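Local structure of beta-hexosaminidase Amuc_2018 (Akkermansia muciniphila, 6JEB) at residues 87-92 against 378-383; 374-379 against 421-426; 341-346 against 390-395; 4-9 against 118-123. The protein hydrolyses terminal non-reducing N-acetylhexosamine residues, such as the terminal GlcNAc of unbranched N-glycans and of chitobiose, as a zinc-containing glycoside hydrolase of family 20. All coordinates share one frame; numbering follows the deposited sequence.

Contact 1 of 4, residues 87-92 against 378-383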
loop_
_atom_site.group_PDB
_atom_site.type_symbol
_atom_site.label_atom_id
_atom_site.label_comp_id
_atom_site.label_asym_id
_atom_site.label_seq_id
_atom_site.Cartn_x
_atom_site.Cartn_y
_atom_site.Cartn_z
ATOM N N LYS A 87 19.156 -8.213 4.997
ATOM C CA LYS A 87 17.921 -8.975 5.117
ATOM C C LYS A 87 16.915 -8.030 5.751
ATOM O O LYS A 87 17.300 -7.253 6.638
ATOM C CB LYS A 87 18.146 -10.197 6.029
ATOM C CG LYS A 87 16.959 -11.147 6.160
ATOM C CD LYS A 87 17.231 -12.250 7.183
ATOM C CE LYS A 87 16.054 -13.208 7.286
ATOM N NZ LYS A 87 14.747 -12.470 7.455
ATOM N N PRO A 88 15.652 -8.045 5.335
ATOM C CA PRO A 88 14.694 -7.060 5.853
ATOM C C PRO A 88 14.214 -7.356 7.265
ATOM O O PRO A 88 13.990 -8.506 7.657
ATOM C CB PRO A 88 13.517 -7.169 4.879
ATOM C CG PRO A 88 13.599 -8.564 4.345
ATOM C CD PRO A 88 15.088 -8.820 4.215
ATOM N N ARG A 89 13.987 -6.268 8.003
ATOM C CA ARG A 89 13.401 -6.363 9.335
ATOM C C ARG A 89 11.992 -6.942 9.281
ATOM O O ARG A 89 11.632 -7.801 10.102
ATOM C CB ARG A 89 13.382 -4.980 9.989
ATOM C CG ARG A 89 12.779 -4.978 11.384
ATOM C CD ARG A 89 12.706 -3.591 11.990
ATOM N NE ARG A 89 12.147 -3.640 13.341
ATOM C CZ ARG A 89 11.721 -2.580 14.025
ATOM N NH1 ARG A 89 11.772 -1.359 13.485
ATOM N NH2 ARG A 89 11.232 -2.742 15.248
ATOM N N TYR A 90 11.178 -6.482 8.322
ATOM C CA TYR A 90 9.798 -6.913 8.200
ATOM C C TYR A 90 9.522 -7.493 6.824
ATOM O O TYR A 90 10.040 -6.992 5.818
ATOM C CB TYR A 90 8.830 -5.754 8.407
ATOM C CG TYR A 90 8.734 -5.281 9.826
ATOM C CD1 TYR A 90 8.083 -6.047 10.795
ATOM C CD2 TYR A 90 9.292 -4.068 10.207
ATOM C CE1 TYR A 90 7.988 -5.607 12.103
ATOM C CE2 TYR A 90 9.209 -3.621 11.513
ATOM C CZ TYR A 90 8.559 -4.391 12.456
ATOM O OH TYR A 90 8.474 -3.939 13.750
ATOM N N PRO A 91 8.679 -8.524 6.749
ATOM C CA PRO A 91 8.390 -9.155 5.455
ATOM C C PRO A 91 7.357 -8.432 4.620
ATOM O O PRO A 91 7.243 -8.735 3.426
ATOM C CB PRO A 91 7.869 -10.542 5.852
ATOM C CG PRO A 91 7.290 -10.331 7.229
ATOM C CD PRO A 91 8.185 -9.319 7.888
ATOM N N TRP A 92 6.582 -7.519 5.197
ATOM C CA TRP A 92 5.551 -6.780 4.473
ATOM C C TRP A 92 5.983 -5.321 4.406
ATOM O O TRP A 92 6.027 -4.637 5.431
ATOM C CB TRP A 92 4.202 -6.900 5.184
ATOM C CG TRP A 92 3.096 -6.253 4.387
ATOM C CD1 TRP A 92 2.904 -4.909 4.173
ATOM C CD2 TRP A 92 2.067 -6.928 3.654
ATOM N NE1 TRP A 92 1.809 -4.714 3.358
ATOM C CE2 TRP A 92 1.275 -5.937 3.030
ATOM C CE3 TRP A 92 1.730 -8.276 3.478
ATOM C CZ2 TRP A 92 0.164 -6.253 2.236
ATOM C CZ3 TRP A 92 0.633 -8.590 2.690
ATOM C CH2 TRP A 92 -0.141 -7.582 2.080
ATOM N N LEU A 378 9.241 6.930 12.308
ATOM C CA LEU A 378 8.430 5.732 12.504
ATOM C C LEU A 378 9.294 4.516 12.823
ATOM O O LEU A 378 10.170 4.139 12.037
ATOM C CB LEU A 378 7.603 5.449 11.255
ATOM C CG LEU A 378 6.794 4.150 11.316
ATOM C CD1 LEU A 378 5.727 4.230 12.410
ATOM C CD2 LEU A 378 6.168 3.860 9.959
ATOM N N ASP A 379 9.032 3.904 13.976
ATOM C CA ASP A 379 9.413 2.527 14.269
ATOM C C ASP A 379 8.106 1.749 14.255
ATOM O O ASP A 379 7.239 2.009 15.106
ATOM C CB ASP A 379 10.062 2.451 15.655
ATOM C CG ASP A 379 10.272 1.017 16.149
ATOM O OD1 ASP A 379 10.100 0.057 15.367
ATOM O OD2 ASP A 379 10.615 0.851 17.345
ATOM N N PRO A 380 7.888 0.831 13.301
ATOM C CA PRO A 380 6.589 0.134 13.239
ATOM C C PRO A 380 6.199 -0.552 14.529
ATOM O O PRO A 380 4.999 -0.707 14.797
ATOM C CB PRO A 380 6.790 -0.869 12.095
ATOM C CG PRO A 380 7.805 -0.212 11.215
ATOM C CD PRO A 380 8.766 0.443 12.180
ATOM N N ALA A 381 7.175 -0.950 15.347
ATOM C CA ALA A 381 6.915 -1.600 16.625
ATOM C C ALA A 381 6.742 -0.614 17.770
ATOM O O ALA A 381 6.400 -1.038 18.878
ATOM C CB ALA A 381 8.049 -2.568 16.968
ATOM N N PHE A 382 6.961 0.678 17.528
ATOM C CA PHE A 382 6.812 1.707 18.557
ATOM C C PHE A 382 7.591 1.364 19.825
ATOM O O PHE A 382 7.121 1.566 20.949
ATOM C CB PHE A 382 5.338 2.009 18.837
ATOM C CG PHE A 382 4.683 2.791 17.746
ATOM C CD1 PHE A 382 4.231 2.161 16.598
ATOM C CD2 PHE A 382 4.549 4.165 17.849
ATOM C CE1 PHE A 382 3.647 2.889 15.577
ATOM C CE2 PHE A 382 3.961 4.896 16.834
ATOM C CZ PHE A 382 3.510 4.257 15.694
ATOM N N GLY A 383 8.797 0.829 19.635
ATOM C CA GLY A 383 9.684 0.508 20.732
ATOM C C GLY A 383 9.315 -0.721 21.529
ATOM O O GLY A 383 9.985 -1.008 22.529
#
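Arg89 swings its CG away from the backbone N (chi1 180°) and keeps its chain straight to NE, which sends the guanidinium across to the carboxylate of Asp379, itself turned away from its own N in the same sense. Both terminal nitrogens close on one oxygen: NH1 of Arg89 lies 2.9 Å from OD1 of Asp379 and NH2 of Arg89 is 3.0 Å from that same OD1. Because the nitrogens share OD1, this is not a two-by-two pairing, and the guanidinium and carboxylate planes are also tilted 38° apart. OD1 lies close to the guanidinium plane, while NH1 comes to it from above the carboxylate plane.

Asp379 also opens a type I turn that runs to Phe382. Its OD1 takes the backbone N of Ala381 at 3.1 Å, an Asx turn, and its OD2 takes the N of Gly383 at 2.9 Å. Tyr90, next in the chain to the arginine, places its OH over one guanidinium face, toward the rim. The ring leans obliquely on Pro380, CE2 of Tyr90 being 3.7 Å from CG of Pro380, and OH reaches CB of Ala381 at 3.5 Å.

The contact joins the loop leading into barrel strand 92-97 to the loop after helix 372-376. Three donors converge on OD1 of Asp379, which should favour the ionised carboxylate and ties the arginine to the shape of the turn.

Contact 2 of 4, residues 374-379 against 421-426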
loop_
_atom_site.group_PDB
_atom_site.type_symbol
_atom_site.label_atom_id
_atom_site.label_comp_id
_atom_site.label_asym_id
_atom_site.label_seq_id
_atom_site.Cartn_x
_atom_site.Cartn_y
_atom_site.Cartn_z
ATOM N N LYS A 374 9.308 13.630 10.199
ATOM C CA LYS A 374 8.300 12.940 10.998
ATOM C C LYS A 374 8.125 11.510 10.513
ATOM O O LYS A 374 8.091 10.561 11.308
ATOM C CB LYS A 374 6.970 13.692 10.906
ATOM C CG LYS A 374 5.785 12.933 11.496
ATOM C CD LYS A 374 5.968 12.713 12.988
ATOM C CE LYS A 374 4.714 12.130 13.607
ATOM N NZ LYS A 374 4.787 12.101 15.096
ATOM N N CYS A 375 8.006 11.346 9.195
ATOM C CA CYS A 375 7.876 10.020 8.616
ATOM C C CYS A 375 9.024 9.112 9.054
ATOM O O CYS A 375 8.798 7.966 9.466
ATOM C CB CYS A 375 7.834 10.176 7.099
ATOM S SG CYS A 375 7.448 8.701 6.214
ATOM N N TYR A 376 10.262 9.612 8.970
ATOM C CA TYR A 376 11.424 8.812 9.339
ATOM C C TYR A 376 11.427 8.432 10.818
ATOM O O TYR A 376 12.088 7.455 11.199
ATOM C CB TYR A 376 12.736 9.514 8.936
ATOM C CG TYR A 376 13.873 8.531 9.008
ATOM C CD1 TYR A 376 14.101 7.647 7.963
ATOM C CD2 TYR A 376 14.660 8.418 10.150
ATOM C CE1 TYR A 376 15.084 6.690 8.037
ATOM C CE2 TYR A 376 15.652 7.467 10.235
ATOM C CZ TYR A 376 15.864 6.603 9.173
ATOM O OH TYR A 376 16.846 5.644 9.255
ATOM N N ASP A 377 10.695 9.164 11.660
ATOM C CA ASP A 377 10.652 8.799 13.067
ATOM C C ASP A 377 9.882 7.506 13.324
ATOM O O ASP A 377 9.895 7.022 14.458
ATOM C CB ASP A 377 10.074 9.950 13.893
ATOM C CG ASP A 377 10.466 9.872 15.356
ATOM O OD1 ASP A 377 11.674 9.728 15.647
ATOM O OD2 ASP A 377 9.568 9.955 16.217
ATOM N N LEU A 378 9.241 6.930 12.308
ATOM C CA LEU A 378 8.430 5.732 12.504
ATOM C C LEU A 378 9.294 4.516 12.823
ATOM O O LEU A 378 10.170 4.139 12.037
ATOM C CB LEU A 378 7.603 5.449 11.255
ATOM C CG LEU A 378 6.794 4.150 11.316
ATOM C CD1 LEU A 378 5.727 4.230 12.410
ATOM C CD2 LEU A 378 6.168 3.860 9.959
ATOM N N ASP A 379 9.032 3.904 13.976
ATOM C CA ASP A 379 9.413 2.527 14.269
ATOM C C ASP A 379 8.106 1.749 14.255
ATOM O O ASP A 379 7.239 2.009 15.106
ATOM C CB ASP A 379 10.062 2.451 15.655
ATOM C CG ASP A 379 10.272 1.017 16.149
ATOM O OD1 ASP A 379 10.100 0.057 15.367
ATOM O OD2 ASP A 379 10.615 0.851 17.345
ATOM N N ILE A 421 9.653 5.425 4.524
ATOM C CA ILE A 421 8.856 4.234 4.813
ATOM C C ILE A 421 9.631 2.973 4.448
ATOM O O ILE A 421 9.608 1.981 5.188
ATOM C CB ILE A 421 7.500 4.302 4.082
ATOM C CG1 ILE A 421 6.671 5.502 4.573
ATOM C CG2 ILE A 421 6.723 2.992 4.246
ATOM C CD1 ILE A 421 6.229 5.395 6.020
ATOM N N ALA A 422 10.308 2.981 3.292
ATOM C CA ALA A 422 11.088 1.818 2.872
ATOM C C ALA A 422 12.141 1.462 3.913
ATOM O O ALA A 422 12.337 0.282 4.238
ATOM C CB ALA A 422 11.747 2.084 1.514
ATOM N N GLU A 423 12.823 2.474 4.449
ATOM C CA GLU A 423 13.849 2.226 5.454
ATOM C C GLU A 423 13.232 1.785 6.782
ATOM O O GLU A 423 13.790 0.929 7.476
ATOM C CB GLU A 423 14.750 3.461 5.603
ATOM C CG GLU A 423 15.887 3.276 6.602
ATOM C CD GLU A 423 17.159 4.034 6.232
ATOM O OE1 GLU A 423 17.606 3.931 5.068
ATOM O OE2 GLU A 423 17.720 4.731 7.109
ATOM N N ALA A 424 12.060 2.323 7.132
ATOM C CA ALA A 424 11.379 1.876 8.347
ATOM C C ALA A 424 10.965 0.409 8.255
ATOM O O ALA A 424 10.988 -0.315 9.260
ATOM C CB ALA A 424 10.161 2.761 8.619
ATOM N N GLY A 425 10.555 -0.045 7.066
ATOM C CA GLY A 425 10.146 -1.431 6.917
ATOM C C GLY A 425 11.303 -2.400 6.821
ATOM O O GLY A 425 11.180 -3.554 7.251
ATOM N N TRP A 426 12.432 -1.960 6.266
ATOM C CA TRP A 426 13.567 -2.824 5.955
ATOM C C TRP A 426 14.661 -2.794 7.017
ATOM O O TRP A 426 15.187 -3.846 7.398
ATOM C CB TRP A 426 14.175 -2.406 4.606
ATOM C CG TRP A 426 15.360 -3.250 4.227
ATOM C CD1 TRP A 426 16.628 -3.169 4.737
ATOM C CD2 TRP A 426 15.376 -4.331 3.289
ATOM N NE1 TRP A 426 17.427 -4.138 4.180
ATOM C CE2 TRP A 426 16.682 -4.864 3.285
ATOM C CE3 TRP A 426 14.414 -4.896 2.443
ATOM C CZ2 TRP A 426 17.049 -5.945 2.482
ATOM C CZ3 TRP A 426 14.780 -5.966 1.638
ATOM C CH2 TRP A 426 16.089 -6.479 1.664
#
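Cys375, Tyr376 and Leu378 pack against Ile421, Glu423 and Ala424 where two helices on the outside of the (beta/alpha)8 barrel meet: the end of helix 372-376 and the last turns of helix 417-426. The family 20 catalytic domain is built on this barrel, and Cys375 lies about 5 Å, side chain to side chain, from the substrate-binding Leu353.

The apolar part is led by the end of Ile421. Its CD1 sits 3.5 Å from SG of Cys375 in one of the two conformers of that cysteine, and CG1 of Ile421 is almost as near to the sulfur. The same methyl meets CD2 of Leu378 more loosely, at 4.2 Å. CD2 of Leu378 also comes within 4.4 Å of CB of Ala424, a light touch between the two side chains. Val395 of strand 392-399 touches both Leu378 and Ile421.

The polar part is one buried pair. Tyr376 and Glu423 each carry CG on the side away from the backbone N (chi1 -166° and -178°), and the glutamate chain then bends at chi2. The carboxylate arrives at the hydroxyl edge of the ring, its plane turned 75° from the ring plane. OE1 of Glu423 is taken by Lys440 in a salt bridge, which would be expected to favour the charged form, and by the backbone N of Glu9, while Phe437 stacks on the Tyr376 ring. The hydroxyl OH of Tyr376 donates to OE2 of Glu423 across a very short 2.5 Å.

Contact 3 of 4, residues 341-346 against 390-395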
loop_
_atom_site.group_PDB
_atom_site.type_symbol
_atom_site.label_atom_id
_atom_site.label_comp_id
_atom_site.label_asym_id
_atom_site.label_seq_id
_atom_site.Cartn_x
_atom_site.Cartn_y
_atom_site.Cartn_z
ATOM N N LEU A 341 -4.647 -11.523 16.286
ATOM C CA LEU A 341 -4.629 -10.983 14.935
ATOM C C LEU A 341 -3.214 -10.561 14.562
ATOM O O LEU A 341 -2.414 -10.178 15.419
ATOM C CB LEU A 341 -5.551 -9.766 14.826
ATOM C CG LEU A 341 -6.998 -10.012 15.256
ATOM C CD1 LEU A 341 -7.799 -8.717 15.316
ATOM C CD2 LEU A 341 -7.657 -10.996 14.306
ATOM N N ASN A 342 -2.912 -10.634 13.271
ATOM C CA ASN A 342 -1.675 -10.072 12.753
ATOM C C ASN A 342 -1.911 -8.623 12.346
ATOM O O ASN A 342 -3.032 -8.224 12.025
ATOM C CB ASN A 342 -1.169 -10.909 11.583
ATOM C CG ASN A 342 -0.850 -12.335 12.008
ATOM O OD1 ASN A 342 -0.163 -12.553 13.004
ATOM N ND2 ASN A 342 -1.375 -13.308 11.278
ATOM N N LEU A 343 -0.845 -7.830 12.366
ATOM C CA LEU A 343 -0.978 -6.388 12.237
ATOM C C LEU A 343 0.007 -5.855 11.210
ATOM O O LEU A 343 1.184 -6.222 11.219
ATOM C CB LEU A 343 -0.740 -5.706 13.588
ATOM C CG LEU A 343 -0.961 -4.195 13.615
ATOM C CD1 LEU A 343 -2.409 -3.886 13.271
ATOM C CD2 LEU A 343 -0.592 -3.616 14.974
ATOM N N ILE A 344 -0.480 -4.980 10.331
ATOM C CA ILE A 344 0.367 -4.187 9.449
ATOM C C ILE A 344 0.226 -2.740 9.903
ATOM O O ILE A 344 -0.892 -2.263 10.122
ATOM C CB ILE A 344 -0.022 -4.366 7.970
ATOM C CG1 ILE A 344 0.292 -5.798 7.513
ATOM C CG2 ILE A 344 0.719 -3.365 7.091
ATOM C CD1 ILE A 344 -0.337 -6.174 6.177
ATOM N N MET A 345 1.349 -2.052 10.075
ATOM C CA MET A 345 1.347 -0.687 10.589
ATOM C C MET A 345 1.188 0.296 9.432
ATOM O O MET A 345 2.061 0.389 8.566
ATOM C CB MET A 345 2.647 -0.425 11.351
ATOM C CG MET A 345 2.757 0.962 11.959
ATOM S SD MET A 345 1.348 1.391 13.005
ATOM C CE MET A 345 1.456 0.158 14.305
ATOM N N ALA A 346 0.074 1.037 9.429
ATOM C CA ALA A 346 -0.202 2.066 8.431
ATOM C C ALA A 346 -0.627 3.367 9.103
ATOM O O ALA A 346 -1.407 4.136 8.538
ATOM C CB ALA A 346 -1.261 1.594 7.432
ATOM N N GLY A 390 5.635 -9.038 18.039
ATOM C CA GLY A 390 6.079 -9.948 16.997
ATOM C C GLY A 390 5.026 -10.283 15.965
ATOM O O GLY A 390 5.367 -10.832 14.911
ATOM N N HIS A 391 3.764 -9.976 16.246
ATOM C CA HIS A 391 2.678 -10.171 15.299
ATOM C C HIS A 391 2.577 -9.037 14.285
ATOM O O HIS A 391 1.698 -9.078 13.416
ATOM C CB HIS A 391 1.354 -10.325 16.056
ATOM C CG HIS A 391 0.978 -9.112 16.848
ATOM N ND1 HIS A 391 1.768 -8.615 17.863
ATOM C CD2 HIS A 391 -0.097 -8.294 16.769
ATOM C CE1 HIS A 391 1.194 -7.541 18.375
ATOM N NE2 HIS A 391 0.064 -7.322 17.726
ATOM N N ILE A 392 3.447 -8.035 14.373
ATOM C CA ILE A 392 3.508 -6.980 13.366
ATOM C C ILE A 392 4.259 -7.518 12.156
ATOM O O ILE A 392 5.413 -7.949 12.269
ATOM C CB ILE A 392 4.181 -5.716 13.919
ATOM C CG1 ILE A 392 3.354 -5.130 15.064
ATOM C CG2 ILE A 392 4.384 -4.684 12.805
ATOM C CD1 ILE A 392 4.048 -3.997 15.807
ATOM N N ARG A 393 3.600 -7.500 10.998
ATOM C CA ARG A 393 4.169 -8.034 9.771
ATOM C C ARG A 393 4.956 -7.002 8.981
ATOM O O ARG A 393 5.755 -7.389 8.118
ATOM C CB ARG A 393 3.064 -8.600 8.871
ATOM C CG ARG A 393 2.248 -9.714 9.518
ATOM C CD ARG A 393 1.119 -10.164 8.603
ATOM N NE ARG A 393 1.611 -10.726 7.348
ATOM C CZ ARG A 393 0.827 -11.153 6.362
ATOM N NH1 ARG A 393 -0.493 -11.084 6.487
ATOM N NH2 ARG A 393 1.358 -11.652 5.251
ATOM N N GLY A 394 4.754 -5.717 9.237
ATOM C CA GLY A 394 5.516 -4.711 8.525
ATOM C C GLY A 394 4.774 -3.383 8.463
ATOM O O GLY A 394 4.001 -3.041 9.358
ATOM N N VAL A 395 5.044 -2.649 7.391
ATOM C CA VAL A 395 4.651 -1.253 7.266
ATOM C C VAL A 395 4.000 -1.054 5.908
ATOM O O VAL A 395 4.271 -1.794 4.959
ATOM C CB VAL A 395 5.879 -0.327 7.441
ATOM C CG1 VAL A 395 6.825 -0.435 6.239
ATOM C CG2 VAL A 395 5.456 1.105 7.695
#
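Strands 342-345 and 392-395 run parallel, their axes 4.7 Å apart at closest and 16° from exact alignment, joined by three backbone bonds: N of Leu343 to O of His391 at 3.0 Å, N of Arg393 to O of Leu343 at 2.7 Å, and N of Met345 to O of Gly394 at 2.9 Å.

Leu343, Met345, Ile392 and Val395 send their side chains to one face of the sheet. There CD2 of Leu343, in one of its two conformers, meets CG1 of Ile392 at 4.2 Å, and Ile333 of helix 329-339 packs over both residues. These are neighbouring strands of the eight-stranded parallel barrel of the family 20 catalytic domain, and this face is the one turned to the surrounding helices. Ile344 points to the other face, where it touches Trp92 of strand 92-97. Leu343 pairs with Ile392 and Met345 with Val395, so 392-395 has one residue more between the pairs than 342-345; the excess is taken up at Arg393 and Gly394, whose backbone (phi 155°) by itself calls for glycine.

At the start of the strands, CG of His391 stands between its backbone N and carbonyl carbon (chi1 62°), which turns the ring toward 341-346. The ring edge is then presented to the chain, CD2 of His391 coming 3.3 Å from O of Leu341, while NE2 bonds to O of Ile333 and OG1 of Thr336. CD of Arg393 comes 3.8 Å from CB of Asn342; the arginine chain bends at chi3, and NH1 bonds to OG1 of Thr320.

Contact 4 of 4, residues 4-9 against 118-123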
loop_
_atom_site.group_PDB
_atom_site.type_symbol
_atom_site.label_atom_id
_atom_site.label_comp_id
_atom_site.label_asym_id
_atom_site.label_seq_id
_atom_site.Cartn_x
_atom_site.Cartn_y
_atom_site.Cartn_z
ATOM N N TYR A 4 28.532 4.331 1.355
ATOM C CA TYR A 4 27.498 4.079 0.364
ATOM C C TYR A 4 26.258 4.905 0.690
ATOM O O TYR A 4 26.058 5.359 1.821
ATOM C CB TYR A 4 27.100 2.603 0.365
ATOM C CG TYR A 4 28.216 1.636 0.039
ATOM C CD1 TYR A 4 29.189 1.949 -0.910
ATOM C CD2 TYR A 4 28.291 0.399 0.671
ATOM C CE1 TYR A 4 30.198 1.057 -1.215
ATOM C CE2 TYR A 4 29.299 -0.497 0.374
ATOM C CZ TYR A 4 30.251 -0.164 -0.568
ATOM O OH TYR A 4 31.259 -1.059 -0.858
ATOM N N SER A 5 25.413 5.085 -0.322
ATOM C CA SER A 5 24.141 5.766 -0.138
ATOM C C SER A 5 22.991 4.863 -0.553
ATOM O O SER A 5 22.239 5.183 -1.479
ATOM C CB SER A 5 24.112 7.076 -0.922
ATOM O OG SER A 5 25.027 7.988 -0.348
ATOM N N ILE A 6 22.846 3.736 0.132
ATOM C CA ILE A 6 21.820 2.749 -0.172
ATOM C C ILE A 6 20.628 3.005 0.735
ATOM O O ILE A 6 20.773 3.065 1.965
ATOM C CB ILE A 6 22.356 1.323 0.041
ATOM C CG1 ILE A 6 23.575 1.050 -0.850
ATOM C CG2 ILE A 6 21.241 0.297 -0.180
ATOM C CD1 ILE A 6 24.468 -0.048 -0.301
ATOM N N ILE A 7 19.451 3.154 0.134
ATOM C CA ILE A 7 18.188 3.219 0.860
ATOM C C ILE A 7 17.340 2.048 0.382
ATOM O O ILE A 7 17.080 1.925 -0.818
ATOM C CB ILE A 7 17.433 4.542 0.640
ATOM C CG1 ILE A 7 18.291 5.730 1.081
ATOM C CG2 ILE A 7 16.098 4.520 1.404
ATOM C CD1 ILE A 7 17.745 7.089 0.623
ATOM N N PRO A 8 16.859 1.176 1.274
ATOM C CA PRO A 8 17.045 1.230 2.734
ATOM C C PRO A 8 18.453 0.868 3.200
ATOM O O PRO A 8 19.171 0.119 2.529
ATOM C CB PRO A 8 16.035 0.205 3.263
ATOM C CG PRO A 8 15.646 -0.623 2.097
ATOM C CD PRO A 8 15.939 0.107 0.848
ATOM N N GLU A 9 18.834 1.409 4.347
ATOM C CA GLU A 9 20.146 1.112 4.912
ATOM C C GLU A 9 20.301 -0.394 5.101
ATOM O O GLU A 9 19.432 -1.028 5.716
ATOM C CB GLU A 9 20.306 1.808 6.264
ATOM C CG GLU A 9 21.704 1.665 6.874
ATOM C CD GLU A 9 22.787 2.346 6.044
ATOM O OE1 GLU A 9 22.461 3.230 5.219
ATOM O OE2 GLU A 9 23.975 1.993 6.214
ATOM N N TYR A 118 12.795 0.104 -6.609
ATOM C CA TYR A 118 14.124 0.659 -6.379
ATOM C C TYR A 118 14.437 0.751 -4.892
ATOM O O TYR A 118 15.609 0.625 -4.499
ATOM C CB TYR A 118 14.185 2.041 -7.032
ATOM C CG TYR A 118 15.545 2.694 -7.108
ATOM C CD1 TYR A 118 16.450 2.346 -8.105
ATOM C CD2 TYR A 118 15.900 3.708 -6.226
ATOM C CE1 TYR A 118 17.687 2.966 -8.203
ATOM C CE2 TYR A 118 17.131 4.342 -6.316
ATOM C CZ TYR A 118 18.026 3.957 -7.298
ATOM O OH TYR A 118 19.247 4.582 -7.398
ATOM N N TYR A 119 13.402 0.937 -4.057
ATOM C CA TYR A 119 13.522 1.043 -2.606
ATOM C C TYR A 119 13.117 -0.241 -1.872
ATOM O O TYR A 119 12.912 -0.211 -0.652
ATOM C CB TYR A 119 12.735 2.263 -2.105
ATOM C CG TYR A 119 13.378 3.531 -2.609
ATOM C CD1 TYR A 119 14.576 3.975 -2.060
ATOM C CD2 TYR A 119 12.821 4.263 -3.662
ATOM C CE1 TYR A 119 15.201 5.108 -2.526
ATOM C CE2 TYR A 119 13.449 5.408 -4.141
ATOM C CZ TYR A 119 14.641 5.824 -3.567
ATOM O OH TYR A 119 15.283 6.942 -4.040
ATOM N N LYS A 120 13.015 -1.366 -2.586
ATOM C CA LYS A 120 12.762 -2.687 -2.007
ATOM C C LYS A 120 11.374 -2.835 -1.386
ATOM O O LYS A 120 11.173 -3.697 -0.521
ATOM C CB LYS A 120 13.857 -3.138 -1.026
ATOM C CG LYS A 120 15.245 -3.210 -1.632
ATOM C CD LYS A 120 16.228 -3.821 -0.640
ATOM C CE LYS A 120 17.649 -3.913 -1.195
ATOM N NZ LYS A 120 18.342 -2.589 -1.186
ATOM N N PHE A 121 10.384 -2.045 -1.809
ATOM C CA PHE A 121 9.013 -2.390 -1.460
ATOM C C PHE A 121 8.662 -3.721 -2.113
ATOM O O PHE A 121 9.138 -4.035 -3.204
ATOM C CB PHE A 121 8.042 -1.316 -1.957
ATOM C CG PHE A 121 8.016 -0.079 -1.097
ATOM C CD1 PHE A 121 7.216 -0.032 0.036
ATOM C CD2 PHE A 121 8.793 1.029 -1.416
ATOM C CE1 PHE A 121 7.186 1.095 0.842
ATOM C CE2 PHE A 121 8.776 2.160 -0.609
ATOM C CZ PHE A 121 7.967 2.190 0.522
ATOM N N ASN A 122 7.821 -4.517 -1.443
ATOM C CA ASN A 122 7.440 -5.810 -2.000
ATOM C C ASN A 122 5.933 -6.036 -2.040
ATOM O O ASN A 122 5.500 -7.135 -2.408
ATOM C CB ASN A 122 8.152 -6.974 -1.289
ATOM C CG ASN A 122 7.777 -7.087 0.175
ATOM O OD1 ASN A 122 7.070 -6.239 0.711
ATOM N ND2 ASN A 122 8.255 -8.139 0.829
ATOM N N ARG A 123 5.128 -5.026 -1.713
ATOM C CA ARG A 123 3.675 -5.155 -1.754
ATOM C C ARG A 123 3.080 -3.919 -2.403
ATOM O O ARG A 123 3.378 -2.795 -1.984
ATOM C CB ARG A 123 3.088 -5.312 -0.346
ATOM C CG ARG A 123 3.609 -6.530 0.427
ATOM C CD ARG A 123 3.068 -7.837 -0.147
ATOM N NE ARG A 123 3.498 -8.998 0.631
ATOM C CZ ARG A 123 4.608 -9.697 0.394
ATOM N NH1 ARG A 123 5.412 -9.360 -0.606
ATOM N NH2 ARG A 123 4.910 -10.738 1.158
HETATM O O HOH W 1 17.140 -0.365 -2.400
HETATM O O HOH W 2 18.902 -2.377 1.501
#
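A Schellman motif ends helix 106-118 of the catalytic barrel, with Lys120 at positive phi as its C' residue, and Ile7 and Pro8 of the N-terminal segment lie against this helix end. The contact thus joins the region of family 20 domain 2 to the loop that leads into barrel strand 123-127.

The Ile7 side chain runs along that of Tyr119 in the same direction. CB of Ile7 is at the ring edge, near its plane, and CG2 of Ile7 is 3.8 Å from CD1 of Tyr119. The carbonyl O of Ile7 approaches the same CD1 of Tyr119 obliquely at 3.5 Å. Tyr118 lies over part of one face of the Tyr119 ring, whose OH bonds to ND1 of His444. The peptide bond before Pro8 is cis, and CD of this proline rests 3.4 Å from the carbonyl O of Tyr119.

Polar links between the segments run through two waters held by one ammonium. Lys120 turns its otherwise extended chain at the end (chi4 77°), bringing NZ within 4.1 Å of CD of Pro8 and to where the two waters bridge it to backbone carbonyls. The ammonium donates to both waters and also bonds to OG1 of Thr64 in helix 55-73. One water passes a bond to O of Pro8 at 2.7 Å, and the other donates to two backbone oxygens at once, lying 2.8 Å from O of Ile7 and 2.8 Å from O of Tyr118.

How the contacts relate
All four contacts are buried, at similar distances from the chain's centre, but in different parts of the fold. Contact 3 is barrel wall, held by backbone hydrogen bonds between strands. Contacts 1 and 2 share Leu378 and Asp379 and adjoin each other, contact 1 at the loop leading into strand 92-97 and contact 2 between helices outside the wall: the first relies on a salt bridge between two partly exposed residues, the second on apolar packing and a buried tyrosine-glutamate pair. Contact 4 lies where the N-terminal region meets the barrel, and waters replace direct polar bonds. Trp92 bonds through its backbone to Arg393 and Val395, tying contact 1 to contact 3; Trp426 links contact 2 to both Arg89 and Pro8.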